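Local structure of interleukin-2 receptor subunit beta (Mus musculus, 6DG5) at residues T31-V35 / T47-T51; N40-W44 / Q71-S75; D77-V83 / K95-P101; Y139-R145 / Q182-Q188; R145-L149 / T177-V181. The protein probably serves as a receptor chain for interleukin-2, passing on its mitogenic signal and taking part in receptor-mediated endocytosis. One frame throughout, in Å; residues are numbered along the deposited sequence.

In the fold
Two domains share the contacts: 1, 2 and 3 lie in the N-terminal domain, 4 and 5 in the fibronectin type-III domain after it. Along the chain the segments of contacts 1 and 2 alternate, contact 3 follows both, and contact 5 is nested inside the loop closed by contact 4. Contacts 1 and 3, centres about 15 Å apart, meet in one antiparallel sheet, where strand 33-39 lies between 46-54 and 79-86. Contact 2 ties loops, its centre about 12 Å from that of contact 3. Contacts 4 and 5, centres about 18 Å apart, share strands 140-148 and 178-187 and Arg145. Residues of contacts 2 and 4 reach other protein chains, consistent with partner binding there.

Contact 1 (T31-V35 / T47-T51)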
# COMPACT_ATOMS: atom_id res chain seq x y z
N THR B 31 -32.39 -6.93 31.55
CA THR B 31 -31.84 -8.26 31.32
C THR B 31 -31.07 -8.35 30.00
O THR B 31 -29.97 -8.90 29.96
CB THR B 31 -32.96 -9.30 31.35
OG1 THR B 31 -34.05 -8.86 30.53
CG2 THR B 31 -33.46 -9.50 32.78
N THR B 32 -31.65 -7.84 28.92
CA THR B 32 -31.09 -8.03 27.58
C THR B 32 -30.86 -6.68 26.91
O THR B 32 -31.68 -5.76 27.03
CB THR B 32 -32.01 -8.92 26.73
OG1 THR B 32 -31.43 -10.22 26.60
CG2 THR B 32 -32.25 -8.33 25.35
N CYS B 33 -29.73 -6.58 26.20
CA CYS B 33 -29.39 -5.41 25.40
C CYS B 33 -28.75 -5.87 24.10
O CYS B 33 -28.00 -6.86 24.08
CB CYS B 33 -28.42 -4.48 26.14
SG CYS B 33 -29.07 -3.68 27.63
N HIS B 34 -29.03 -5.15 23.02
CA HIS B 34 -28.55 -5.52 21.69
C HIS B 34 -27.84 -4.34 21.05
O HIS B 34 -27.93 -3.20 21.51
CB HIS B 34 -29.70 -5.99 20.79
CG HIS B 34 -30.14 -7.40 21.06
ND1 HIS B 34 -30.47 -7.85 22.32
CD2 HIS B 34 -30.31 -8.45 20.22
CE1 HIS B 34 -30.82 -9.12 22.25
NE2 HIS B 34 -30.73 -9.51 20.99
N VAL B 35 -27.11 -4.63 19.97
CA VAL B 35 -26.36 -3.63 19.22
C VAL B 35 -26.81 -3.69 17.77
O VAL B 35 -26.68 -4.74 17.12
CB VAL B 35 -24.84 -3.85 19.32
CG1 VAL B 35 -24.10 -2.93 18.36
CG2 VAL B 35 -24.37 -3.62 20.75
N THR B 47 -27.28 -7.22 13.75
CA THR B 47 -27.62 -7.20 15.16
C THR B 47 -26.87 -8.28 15.92
O THR B 47 -26.51 -9.32 15.35
CB THR B 47 -29.13 -7.39 15.37
OG1 THR B 47 -29.58 -8.55 14.66
CG2 THR B 47 -29.91 -6.17 14.89
N CYS B 48 -26.65 -8.03 17.21
CA CYS B 48 -26.02 -8.99 18.11
C CYS B 48 -26.44 -8.66 19.53
O CYS B 48 -26.89 -7.55 19.82
CB CYS B 48 -24.49 -8.97 17.98
SG CYS B 48 -23.76 -7.37 18.38
N GLU B 49 -26.28 -9.64 20.42
CA GLU B 49 -26.63 -9.47 21.83
C GLU B 49 -25.37 -9.26 22.67
O GLU B 49 -24.38 -9.98 22.50
CB GLU B 49 -27.40 -10.68 22.35
CG GLU B 49 -27.86 -10.53 23.80
CD GLU B 49 -28.39 -11.82 24.39
OE1 GLU B 49 -28.17 -12.89 23.77
OE2 GLU B 49 -29.03 -11.77 25.46
N LEU B 50 -25.43 -8.29 23.58
CA LEU B 50 -24.29 -8.01 24.44
C LEU B 50 -24.16 -9.07 25.52
O LEU B 50 -25.15 -9.51 26.11
CB LEU B 50 -24.43 -6.63 25.08
CG LEU B 50 -24.20 -5.42 24.17
CD1 LEU B 50 -24.80 -4.17 24.78
CD2 LEU B 50 -22.71 -5.23 23.93
N THR B 51 -22.92 -9.49 25.79
CA THR B 51 -22.62 -10.50 26.80
C THR B 51 -21.52 -9.99 27.71
O THR B 51 -20.60 -9.30 27.27
CB THR B 51 -22.20 -11.82 26.15
OG1 THR B 51 -23.10 -12.13 25.07
CG2 THR B 51 -22.25 -12.95 27.17
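Two strands of a beta hairpin, 33-39 and 46-54, pair in the N-terminal domain, with His34 facing Glu49 across a non-hydrogen-bonded antiparallel position. The backbone is joined by Leu50 N to Cys33 O at 3.0 Å and Val35 N to Cys48 O at 2.9 Å. His34 turns its CG anti to the carbonyl carbon (chi1 -78°), which lays one ring face under the aliphatic part of Glu49: CB sits 3.9 Å from the centroid of the His34 ring, toward the rim. Beyond the ring, the extended glutamate chain carries OE2 to Thr32 OG1 for a weak hydrogen bond of 3.1 Å. An alanine in place of His34 would be likely to leave the Glu49 methylenes without the flat surface they rest on, and the Glu49 chain freer to turn. On the face away from His34, Val35 CB touches Cys48 SG at 3.8 Å, while Val35 CG2 reaches Leu50 CG at 3.9 Å. Disulfides to Cys85 and Cys60 fix Cys33 and Cys48 to strands 79-86 and 57-63, Trp91 meets the His34 ring edge-to-face, and Leu50 packs on Trp22 of strand 17-23 and Trp58 of strand 57-63.

Contact 2 (N40-W44 / Q71-S75); sequences NLRHW and QSLTS
This is a loop-to-loop contact at one end of the N-terminal domain, carried by Arg42, which reaches across to the backbone of Ser72. Segment 40-44 belongs to the loop between strands 33-39 and 46-54, segment 71-75 to the long connection that leads into strand 79-86. The arginine chain is extended from CG to NE and brings its guanidinium under Ser72 O, which stands over one face of the group: Arg42 NE lies 2.8 Å from Ser72 O, yet the angle is too poor for a hydrogen bond. Its NH1 and NH2 have partners outside the two segments. NH1 forms a salt bridge with Asp77 OD2, and NH2 is hydrogen-bonded to a polar side chain of another protein chain. Asp77 also accepts from Thr74 OG1, so one carboxylate ties both loops together. Beside the arginine, Trp44 presents the edge of its indole to Leu73, CZ2 to CD2 at 4.2 Å, while one indole face carries Arg42 CB. Within 71-75 the loop is braced by Gln71 NE2, which donates to Leu73 O at 2.7 Å in an almost straight bond of 178°, the acceptor lying in the amide plane; Gln71 OE1 takes Arg15. Loops that offer side chains to another protein in this way are consistent with how type I cytokine receptors bind through the loops joining their strands.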
# COMPACT_ATOMS: atom_id res chain seq x y z
N ASN B 40 -24.67 3.25 5.70
CA ASN B 40 -25.37 4.21 4.85
C ASN B 40 -25.35 3.79 3.39
O ASN B 40 -26.32 4.00 2.66
CB ASN B 40 -24.76 5.61 5.02
CG ASN B 40 -23.29 5.65 4.64
OD1 ASN B 40 -22.58 4.65 4.74
ND2 ASN B 40 -22.83 6.81 4.19
N LEU B 41 -24.24 3.19 2.94
CA LEU B 41 -24.13 2.72 1.57
C LEU B 41 -24.76 1.35 1.36
O LEU B 41 -25.14 1.03 0.23
CB LEU B 41 -22.67 2.67 1.14
CG LEU B 41 -21.87 3.97 1.21
CD1 LEU B 41 -20.41 3.66 1.02
CD2 LEU B 41 -22.35 4.94 0.14
N ARG B 42 -24.87 0.55 2.41
CA ARG B 42 -25.39 -0.80 2.32
C ARG B 42 -26.79 -0.87 2.92
O ARG B 42 -27.11 -0.16 3.88
CB ARG B 42 -24.46 -1.80 3.01
CG ARG B 42 -23.27 -2.19 2.15
CD ARG B 42 -22.07 -2.60 2.98
NE ARG B 42 -21.03 -3.19 2.15
CZ ARG B 42 -20.09 -2.50 1.53
NH1 ARG B 42 -20.03 -1.18 1.66
NH2 ARG B 42 -19.18 -3.12 0.78
N HIS B 43 -27.62 -1.74 2.35
CA HIS B 43 -29.02 -1.83 2.74
C HIS B 43 -29.25 -2.74 3.94
O HIS B 43 -30.37 -2.78 4.46
CB HIS B 43 -29.87 -2.32 1.56
CG HIS B 43 -30.00 -1.32 0.45
ND1 HIS B 43 -30.20 -1.70 -0.86
CD2 HIS B 43 -29.98 0.03 0.46
CE1 HIS B 43 -30.28 -0.62 -1.62
NE2 HIS B 43 -30.15 0.44 -0.84
N TRP B 44 -28.23 -3.46 4.41
CA TRP B 44 -28.46 -4.43 5.47
C TRP B 44 -28.46 -3.75 6.84
O TRP B 44 -28.14 -2.57 6.99
CB TRP B 44 -27.42 -5.55 5.43
CG TRP B 44 -25.99 -5.12 5.29
CD1 TRP B 44 -25.20 -5.26 4.18
CD2 TRP B 44 -25.16 -4.50 6.29
NE1 TRP B 44 -23.94 -4.77 4.43
CE2 TRP B 44 -23.89 -4.29 5.71
CE3 TRP B 44 -25.37 -4.10 7.61
CZ2 TRP B 44 -22.84 -3.70 6.41
CZ3 TRP B 44 -24.33 -3.51 8.30
CH2 TRP B 44 -23.08 -3.32 7.70
N GLN B 71 -14.31 -8.44 2.15
CA GLN B 71 -14.22 -7.00 2.39
C GLN B 71 -15.63 -6.44 2.50
O GLN B 71 -16.23 -6.02 1.51
CB GLN B 71 -13.42 -6.31 1.29
CG GLN B 71 -13.04 -4.87 1.62
CD GLN B 71 -12.11 -4.79 2.81
OE1 GLN B 71 -11.13 -5.52 2.90
NE2 GLN B 71 -12.43 -3.90 3.74
N SER B 72 -16.16 -6.42 3.73
CA SER B 72 -17.54 -6.02 3.92
C SER B 72 -17.71 -4.51 4.00
O SER B 72 -18.80 -4.00 3.72
CB SER B 72 -18.10 -6.67 5.19
OG SER B 72 -17.44 -6.17 6.34
N LEU B 73 -16.67 -3.78 4.37
CA LEU B 73 -16.74 -2.33 4.52
C LEU B 73 -15.60 -1.67 3.76
O LEU B 73 -14.58 -2.30 3.45
CB LEU B 73 -16.69 -1.92 6.00
CG LEU B 73 -17.83 -2.39 6.89
CD1 LEU B 73 -17.50 -2.14 8.35
CD2 LEU B 73 -19.13 -1.69 6.51
N THR B 74 -15.78 -0.38 3.48
CA THR B 74 -14.80 0.41 2.74
C THR B 74 -14.39 1.63 3.57
O THR B 74 -14.84 1.83 4.70
CB THR B 74 -15.36 0.85 1.39
OG1 THR B 74 -16.67 1.41 1.56
CG2 THR B 74 -15.43 -0.33 0.45
N SER B 75 -13.52 2.45 2.97
CA SER B 75 -13.03 3.64 3.65
C SER B 75 -14.11 4.71 3.75
O SER B 75 -14.10 5.51 4.69
CB SER B 75 -11.81 4.19 2.91
OG SER B 75 -11.05 3.13 2.34

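Contact 3 (D77-V83 / K95-P101)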
# COMPACT_ATOMS: atom_id res chain seq x y z
N ASP B 77 -17.37 4.09 4.02
CA ASP B 77 -18.55 3.58 4.71
C ASP B 77 -18.74 4.28 6.05
O ASP B 77 -17.78 4.77 6.66
CB ASP B 77 -18.44 2.07 4.92
CG ASP B 77 -19.22 1.27 3.89
OD1 ASP B 77 -20.46 1.24 3.98
OD2 ASP B 77 -18.60 0.67 3.00
N LEU B 78 -19.99 4.34 6.48
CA LEU B 78 -20.34 4.93 7.78
C LEU B 78 -21.61 4.25 8.26
O LEU B 78 -22.68 4.46 7.68
CB LEU B 78 -20.54 6.44 7.67
CG LEU B 78 -21.15 7.12 8.89
CD1 LEU B 78 -20.19 7.10 10.07
CD2 LEU B 78 -21.57 8.55 8.57
N LEU B 79 -21.50 3.43 9.30
CA LEU B 79 -22.64 2.70 9.83
C LEU B 79 -23.02 3.24 11.20
O LEU B 79 -22.14 3.55 12.02
CB LEU B 79 -22.35 1.20 9.90
CG LEU B 79 -21.12 0.66 10.62
CD1 LEU B 79 -21.43 0.39 12.07
CD2 LEU B 79 -20.64 -0.60 9.94
N ASP B 80 -24.32 3.37 11.44
CA ASP B 80 -24.85 3.91 12.69
C ASP B 80 -24.99 2.77 13.69
O ASP B 80 -25.79 1.85 13.48
CB ASP B 80 -26.18 4.60 12.45
CG ASP B 80 -26.09 5.73 11.44
OD1 ASP B 80 -25.59 5.48 10.32
OD2 ASP B 80 -26.52 6.85 11.75
N ILE B 81 -24.22 2.83 14.77
CA ILE B 81 -24.29 1.83 15.83
C ILE B 81 -25.24 2.32 16.91
O ILE B 81 -25.04 3.40 17.48
CB ILE B 81 -22.90 1.53 16.40
CG1 ILE B 81 -22.12 0.64 15.44
CG2 ILE B 81 -23.02 0.84 17.75
CD1 ILE B 81 -20.64 0.60 15.70
N ASN B 82 -26.28 1.54 17.18
CA ASN B 82 -27.28 1.86 18.19
C ASN B 82 -27.32 0.75 19.22
O ASN B 82 -27.26 -0.44 18.88
CB ASN B 82 -28.66 2.04 17.56
CG ASN B 82 -28.65 2.99 16.38
OD1 ASN B 82 -28.91 4.18 16.52
ND2 ASN B 82 -28.35 2.45 15.20
N VAL B 83 -27.41 1.13 20.49
CA VAL B 83 -27.55 0.19 21.60
C VAL B 83 -28.98 0.28 22.10
O VAL B 83 -29.43 1.34 22.55
CB VAL B 83 -26.55 0.47 22.72
CG1 VAL B 83 -26.70 -0.56 23.83
CG2 VAL B 83 -25.13 0.47 22.17
N LYS B 95 -28.20 4.06 23.37
CA LYS B 95 -27.14 4.83 22.73
C LYS B 95 -27.32 4.79 21.22
O LYS B 95 -27.89 3.84 20.68
CB LYS B 95 -25.75 4.31 23.10
CG LYS B 95 -25.24 4.76 24.46
CD LYS B 95 -23.78 4.36 24.66
CE LYS B 95 -23.13 5.13 25.79
NZ LYS B 95 -23.71 4.80 27.12
N THR B 96 -26.84 5.84 20.56
CA THR B 96 -26.83 5.90 19.10
C THR B 96 -25.61 6.70 18.67
O THR B 96 -25.35 7.78 19.21
CB THR B 96 -28.12 6.52 18.55
OG1 THR B 96 -28.03 6.63 17.12
CG2 THR B 96 -28.39 7.90 19.15
N CYS B 97 -24.83 6.16 17.73
CA CYS B 97 -23.58 6.80 17.37
C CYS B 97 -23.17 6.46 15.95
O CYS B 97 -23.58 5.44 15.38
CB CYS B 97 -22.45 6.43 18.33
SG CYS B 97 -22.84 5.16 19.55
N ASP B 98 -22.33 7.33 15.39
CA ASP B 98 -21.69 7.11 14.11
C ASP B 98 -20.39 6.34 14.31
O ASP B 98 -19.77 6.39 15.37
CB ASP B 98 -21.40 8.44 13.41
CG ASP B 98 -22.66 9.24 13.16
OD1 ASP B 98 -23.69 8.64 12.79
OD2 ASP B 98 -22.62 10.48 13.33
N PHE B 99 -19.99 5.61 13.27
CA PHE B 99 -18.82 4.74 13.35
C PHE B 99 -18.13 4.70 12.00
O PHE B 99 -18.72 4.24 11.02
CB PHE B 99 -19.24 3.33 13.79
CG PHE B 99 -18.12 2.32 13.74
CD1 PHE B 99 -17.13 2.32 14.71
CD2 PHE B 99 -18.07 1.38 12.73
CE1 PHE B 99 -16.11 1.39 14.66
CE2 PHE B 99 -17.05 0.45 12.68
CZ PHE B 99 -16.07 0.45 13.65
N HIS B 100 -16.90 5.20 11.95
CA HIS B 100 -16.10 5.14 10.74
C HIS B 100 -15.16 3.95 10.83
O HIS B 100 -14.25 3.95 11.68
CB HIS B 100 -15.31 6.44 10.56
CG HIS B 100 -16.17 7.64 10.35
ND1 HIS B 100 -16.67 8.39 11.39
CD2 HIS B 100 -16.65 8.20 9.21
CE1 HIS B 100 -17.40 9.38 10.90
NE2 HIS B 100 -17.41 9.29 9.59
N PRO B 101 -15.33 2.93 9.99
CA PRO B 101 -14.64 1.65 10.25
C PRO B 101 -13.13 1.73 10.12
O PRO B 101 -12.42 1.16 10.95
CB PRO B 101 -15.26 0.71 9.20
CG PRO B 101 -16.54 1.37 8.79
CD PRO B 101 -16.27 2.83 8.86
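Asn82 and Thr96 face each other across the beta hairpin of strands 79-86 and 91-99, at the edge of the N-terminal domain's sheet. Their side chains run alongside, and Thr96 OG1, placed anti to its main-chain nitrogen (chi1 177°), donates to Asn82 OD1 at 2.7 Å. Backbone bonds hold the register around them: Ile81 N to Cys97 O and Val83 N to Lys95 O are each 2.8 Å. On the same face as Asn82, Asp80 and Asp98 lie side by side with carboxylate planes 86° apart and OD2 to OD1 at 3.5 Å; the two like charges might raise the proton affinity of one of them. On the other face, apolar contacts dominate around Phe99. With CG anti to the main-chain nitrogen (chi1 173°), the Phe99 ring lies alongside Leu79, whose CD1 is 3.6 Å from Phe99 CD2, and Ile81 CD1 is 3.6 Å from Phe99 CB. Farther out, Cys10 of strand 8-12 touches both Ile81 and Phe99, Val18 of strand 17-23 meets the phenylalanine, and a disulfide from Cys97 to Cys5 pins the outer strand to the start of the chain. Beyond the paired residues, where 77-83 enters its strand, Asp77 O approaches Pro101, and Leu78 sends one methyl over the imidazole of His100: CD1 stands 3.6 Å above the ring plane, directly over its centre.

Contact 4 (Y139-R145 / Q182-Q188); sequences YLEFEAR and QVRVKAQ
Arg184 and Arg145 both set CG between the backbone N and the carbonyl carbon (chi1 56° and 57°) and then run straight out, which lays each guanidinium alongside its partner on the opposite strand. Arg184 meets Glu143 side-on: NH2 reaches OE1 at 2.7 Å and NE the same oxygen at 3.1 Å, with carboxylate and guanidinium 20° from coplanar. Arg145 treats Gln182 alike, NH2 to OE1 at 2.8 Å and NE at 3.1 Å. A weaker salt bridge, Lys186 NZ to Glu141 OE1 at 3.3 Å, extends the row. On the other face Phe142 CE1 rests on Val185 CG2 at 3.5 Å, and Leu140 CD2 touches that same methyl. Strands 140-148 and 178-187 are thus joined as the two central strands of a four-stranded sheet of the fibronectin type-III domain: strand 157-161 flanks the first, strand 202-205 the second, and the WSXWS motif borders it too, Trp195 and Trp198 lying on Arg184, Lys186 and Arg145 in the cation-pi stack of type I cytokine receptors.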
# COMPACT_ATOMS: atom_id res chain seq x y z
N TYR B 139 0.71 -1.30 4.44
CA TYR B 139 1.09 -0.48 5.58
C TYR B 139 1.25 -1.29 6.86
O TYR B 139 1.14 -0.73 7.96
CB TYR B 139 0.06 0.63 5.80
CG TYR B 139 0.02 1.65 4.68
CD1 TYR B 139 0.88 2.74 4.68
CD2 TYR B 139 -0.88 1.51 3.63
CE1 TYR B 139 0.84 3.67 3.66
CE2 TYR B 139 -0.92 2.44 2.60
CZ TYR B 139 -0.06 3.52 2.62
OH TYR B 139 -0.09 4.45 1.61
N LEU B 140 1.52 -2.59 6.75
CA LEU B 140 1.62 -3.44 7.93
C LEU B 140 2.85 -3.07 8.76
O LEU B 140 3.90 -2.71 8.23
CB LEU B 140 1.69 -4.91 7.53
CG LEU B 140 0.36 -5.54 7.10
CD1 LEU B 140 0.58 -6.95 6.59
CD2 LEU B 140 -0.63 -5.53 8.25
N GLU B 141 2.70 -3.17 10.08
CA GLU B 141 3.75 -2.86 11.03
C GLU B 141 3.68 -3.87 12.16
O GLU B 141 2.59 -4.29 12.55
CB GLU B 141 3.60 -1.43 11.58
CG GLU B 141 4.88 -0.81 12.08
CD GLU B 141 4.73 0.68 12.34
OE1 GLU B 141 4.03 1.05 13.31
OE2 GLU B 141 5.30 1.48 11.57
N PHE B 142 4.84 -4.26 12.69
CA PHE B 142 4.90 -5.31 13.69
C PHE B 142 5.71 -4.87 14.89
O PHE B 142 6.70 -4.14 14.76
CB PHE B 142 5.49 -6.60 13.11
CG PHE B 142 4.64 -7.23 12.05
CD1 PHE B 142 3.61 -8.09 12.40
CD2 PHE B 142 4.87 -6.97 10.71
CE1 PHE B 142 2.83 -8.67 11.43
CE2 PHE B 142 4.09 -7.55 9.74
CZ PHE B 142 3.06 -8.40 10.10
N GLU B 143 5.28 -5.32 16.07
CA GLU B 143 5.98 -5.09 17.33
C GLU B 143 6.02 -6.39 18.10
O GLU B 143 4.97 -7.01 18.33
CB GLU B 143 5.30 -3.99 18.16
CG GLU B 143 6.13 -2.74 18.37
CD GLU B 143 5.51 -1.80 19.40
OE1 GLU B 143 4.61 -2.25 20.14
OE2 GLU B 143 5.93 -0.63 19.46
N ALA B 144 7.21 -6.83 18.48
CA ALA B 144 7.40 -8.04 19.26
C ALA B 144 8.07 -7.70 20.58
O ALA B 144 8.80 -6.71 20.69
CB ALA B 144 8.23 -9.08 18.49
N ARG B 145 7.83 -8.54 21.59
CA ARG B 145 8.49 -8.38 22.88
C ARG B 145 9.05 -9.72 23.34
O ARG B 145 8.36 -10.74 23.32
CB ARG B 145 7.53 -7.81 23.94
CG ARG B 145 6.25 -8.59 24.20
CD ARG B 145 5.43 -7.88 25.26
NE ARG B 145 4.19 -8.58 25.59
CZ ARG B 145 3.31 -8.14 26.49
NH1 ARG B 145 3.55 -7.02 27.15
NH2 ARG B 145 2.20 -8.83 26.73
N GLN B 182 6.00 -12.57 22.09
CA GLN B 182 4.69 -12.22 21.56
C GLN B 182 4.86 -11.14 20.50
O GLN B 182 5.73 -10.27 20.62
CB GLN B 182 3.75 -11.71 22.65
CG GLN B 182 3.32 -12.75 23.66
CD GLN B 182 2.30 -12.21 24.64
OE1 GLN B 182 2.57 -11.27 25.39
NE2 GLN B 182 1.10 -12.79 24.64
N VAL B 183 4.01 -11.19 19.47
CA VAL B 183 4.05 -10.24 18.37
C VAL B 183 2.66 -9.64 18.18
O VAL B 183 1.65 -10.25 18.54
CB VAL B 183 4.54 -10.90 17.06
CG1 VAL B 183 5.05 -9.86 16.08
CG2 VAL B 183 5.62 -11.93 17.35
N ARG B 184 2.62 -8.43 17.62
CA ARG B 184 1.36 -7.77 17.30
C ARG B 184 1.54 -6.92 16.05
O ARG B 184 2.67 -6.63 15.63
CB ARG B 184 0.86 -6.91 18.47
CG ARG B 184 1.84 -5.86 18.96
CD ARG B 184 1.26 -5.11 20.14
NE ARG B 184 2.05 -3.94 20.51
CZ ARG B 184 1.69 -3.06 21.43
NH1 ARG B 184 0.54 -3.21 22.07
NH2 ARG B 184 2.47 -2.02 21.70
N VAL B 185 0.42 -6.52 15.45
CA VAL B 185 0.40 -5.94 14.12
C VAL B 185 -0.49 -4.70 14.09
O VAL B 185 -1.43 -4.56 14.88
CB VAL B 185 -0.07 -6.99 13.08
CG1 VAL B 185 -1.52 -7.40 13.34
CG2 VAL B 185 0.10 -6.48 11.65
N LYS B 186 -0.17 -3.78 13.18
CA LYS B 186 -0.90 -2.53 13.02
C LYS B 186 -0.65 -1.98 11.62
O LYS B 186 0.32 -2.35 10.96
CB LYS B 186 -0.48 -1.50 14.08
CG LYS B 186 -1.43 -0.32 14.26
CD LYS B 186 -1.02 0.53 15.46
CE LYS B 186 -0.20 1.74 15.04
NZ LYS B 186 0.86 1.42 14.04
N ALA B 187 -1.55 -1.10 11.17
CA ALA B 187 -1.43 -0.43 9.88
C ALA B 187 -1.51 1.08 10.11
O ALA B 187 -2.56 1.60 10.49
CB ALA B 187 -2.52 -0.89 8.91
N GLN B 188 -0.40 1.78 9.87
CA GLN B 188 -0.29 3.19 10.23
C GLN B 188 -0.49 4.09 9.00
O GLN B 188 0.36 4.90 8.63
CB GLN B 188 1.05 3.45 10.93
CG GLN B 188 2.33 3.35 10.08
CD GLN B 188 2.56 1.98 9.48
OE1 GLN B 188 2.15 0.97 10.05
NE2 GLN B 188 3.22 1.94 8.33

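Contact 5 (R145-L149 / T177-V181)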
# COMPACT_ATOMS: atom_id res chain seq x y z
N ARG B 145 7.83 -8.54 21.59
CA ARG B 145 8.49 -8.38 22.88
C ARG B 145 9.05 -9.72 23.34
O ARG B 145 8.36 -10.74 23.32
CB ARG B 145 7.53 -7.81 23.94
CG ARG B 145 6.25 -8.59 24.20
CD ARG B 145 5.43 -7.88 25.26
NE ARG B 145 4.19 -8.58 25.59
CZ ARG B 145 3.31 -8.14 26.49
NH1 ARG B 145 3.55 -7.02 27.15
NH2 ARG B 145 2.20 -8.83 26.73
N ARG B 146 10.32 -9.70 23.75
CA ARG B 146 11.05 -10.87 24.20
C ARG B 146 11.24 -10.80 25.71
O ARG B 146 11.75 -9.80 26.22
CB ARG B 146 12.40 -10.97 23.50
CG ARG B 146 13.29 -12.10 23.97
CD ARG B 146 14.77 -11.79 23.77
NE ARG B 146 15.27 -10.85 24.78
CZ ARG B 146 15.49 -9.56 24.56
NH1 ARG B 146 15.25 -9.03 23.37
NH2 ARG B 146 15.94 -8.79 25.54
N ARG B 147 10.83 -11.85 26.42
CA ARG B 147 10.97 -11.88 27.87
C ARG B 147 11.68 -13.16 28.29
O ARG B 147 11.60 -14.19 27.62
CB ARG B 147 9.61 -11.77 28.58
CG ARG B 147 8.88 -13.09 28.82
CD ARG B 147 7.77 -12.91 29.84
NE ARG B 147 6.96 -14.11 30.01
CZ ARG B 147 5.98 -14.24 30.90
NH1 ARG B 147 5.70 -13.23 31.72
NH2 ARG B 147 5.29 -15.36 30.98
N LEU B 148 12.38 -13.07 29.42
CA LEU B 148 13.02 -14.23 30.03
C LEU B 148 11.97 -15.05 30.77
O LEU B 148 11.01 -14.50 31.33
CB LEU B 148 14.12 -13.77 30.99
CG LEU B 148 15.49 -14.44 30.92
CD1 LEU B 148 16.13 -14.18 29.57
CD2 LEU B 148 16.38 -13.93 32.04
N LEU B 149 12.13 -16.37 30.76
CA LEU B 149 11.17 -17.22 31.44
C LEU B 149 11.20 -16.97 32.94
O LEU B 149 12.26 -17.02 33.58
CB LEU B 149 11.45 -18.70 31.15
CG LEU B 149 10.54 -19.35 30.11
CD1 LEU B 149 10.45 -20.86 30.34
CD2 LEU B 149 9.15 -18.73 30.13
N THR B 177 19.14 -20.88 27.53
CA THR B 177 18.24 -19.96 28.21
C THR B 177 16.90 -19.96 27.51
O THR B 177 16.84 -19.97 26.28
CB THR B 177 18.83 -18.54 28.25
OG1 THR B 177 20.10 -18.56 28.91
CG2 THR B 177 17.89 -17.59 28.97
N SER B 178 15.82 -19.95 28.29
CA SER B 178 14.46 -20.05 27.77
C SER B 178 13.83 -18.66 27.68
O SER B 178 13.87 -17.89 28.64
CB SER B 178 13.61 -20.95 28.66
OG SER B 178 14.15 -22.26 28.72
N TYR B 179 13.25 -18.36 26.52
CA TYR B 179 12.61 -17.08 26.26
C TYR B 179 11.16 -17.28 25.86
O TYR B 179 10.74 -18.38 25.49
CB TYR B 179 13.34 -16.31 25.15
CG TYR B 179 14.81 -16.07 25.40
CD1 TYR B 179 15.76 -17.02 25.04
CD2 TYR B 179 15.26 -14.88 25.96
CE1 TYR B 179 17.10 -16.81 25.25
CE2 TYR B 179 16.61 -14.66 26.17
CZ TYR B 179 17.52 -15.62 25.82
OH TYR B 179 18.86 -15.40 26.03
N GLU B 180 10.39 -16.19 25.92
CA GLU B 180 9.00 -16.16 25.48
C GLU B 180 8.79 -14.90 24.65
O GLU B 180 9.29 -13.83 25.00
CB GLU B 180 8.04 -16.19 26.68
CG GLU B 180 6.81 -17.06 26.49
CD GLU B 180 6.04 -17.28 27.78
OE1 GLU B 180 6.54 -16.89 28.85
OE2 GLU B 180 4.92 -17.85 27.72
N VAL B 181 8.05 -15.04 23.55
CA VAL B 181 7.92 -13.97 22.57
C VAL B 181 6.46 -13.81 22.16
O VAL B 181 5.77 -14.81 21.91
CB VAL B 181 8.81 -14.23 21.33
CG1 VAL B 181 8.36 -13.40 20.15
CG2 VAL B 181 10.26 -13.93 21.66
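Arg147 and Glu180 pair across the outer part of strands 140-148 and 178-187 in the fibronectin type-III domain. The arginine CG sits between the backbone N and the carbonyl carbon (chi1 88°), and the chain, extended from there to NE, lies alongside the glutamate and meets it side-on. Arg147 NE, at 3.0 Å, and NH2, at 2.9 Å, both point to Glu180 OE1, which stays in the guanidinium plane. The carboxylate is turned 47° from that plane, so both nitrogens come at OE1 from above it, on one face. A methionine in place of Arg147 would probably leave the Glu180 carboxylate without its positive mate and free to turn. The backbones beside it pair, Arg147 N to Glu180 O at 2.9 Å and Leu149 N to Ser178 O at 3.1 Å. Leu149 crosses the glutamate at about a right angle with CD2 near Glu180 OE1, while CD1 packs on Ser178 CB at 3.6 Å. Away from the salt bridge, Arg146 has CG anti to its backbone nitrogen (chi1 176°) and lies alongside the tyrosine, CD 3.8 Å from Tyr179 CD2; the later bend at chi3 only turns the guanidinium, steep to the ring. Leu148 CD1 comes 3.5 Å from Tyr179 CE2. The tyrosine hydroxyl bonds to Ile174 N. Trp153 makes a cation-pi contact with Arg147, strand 157-161 pairs with the arginine strand through Ser157, and strand 202-205 flanks the other, Thr203 against Glu180.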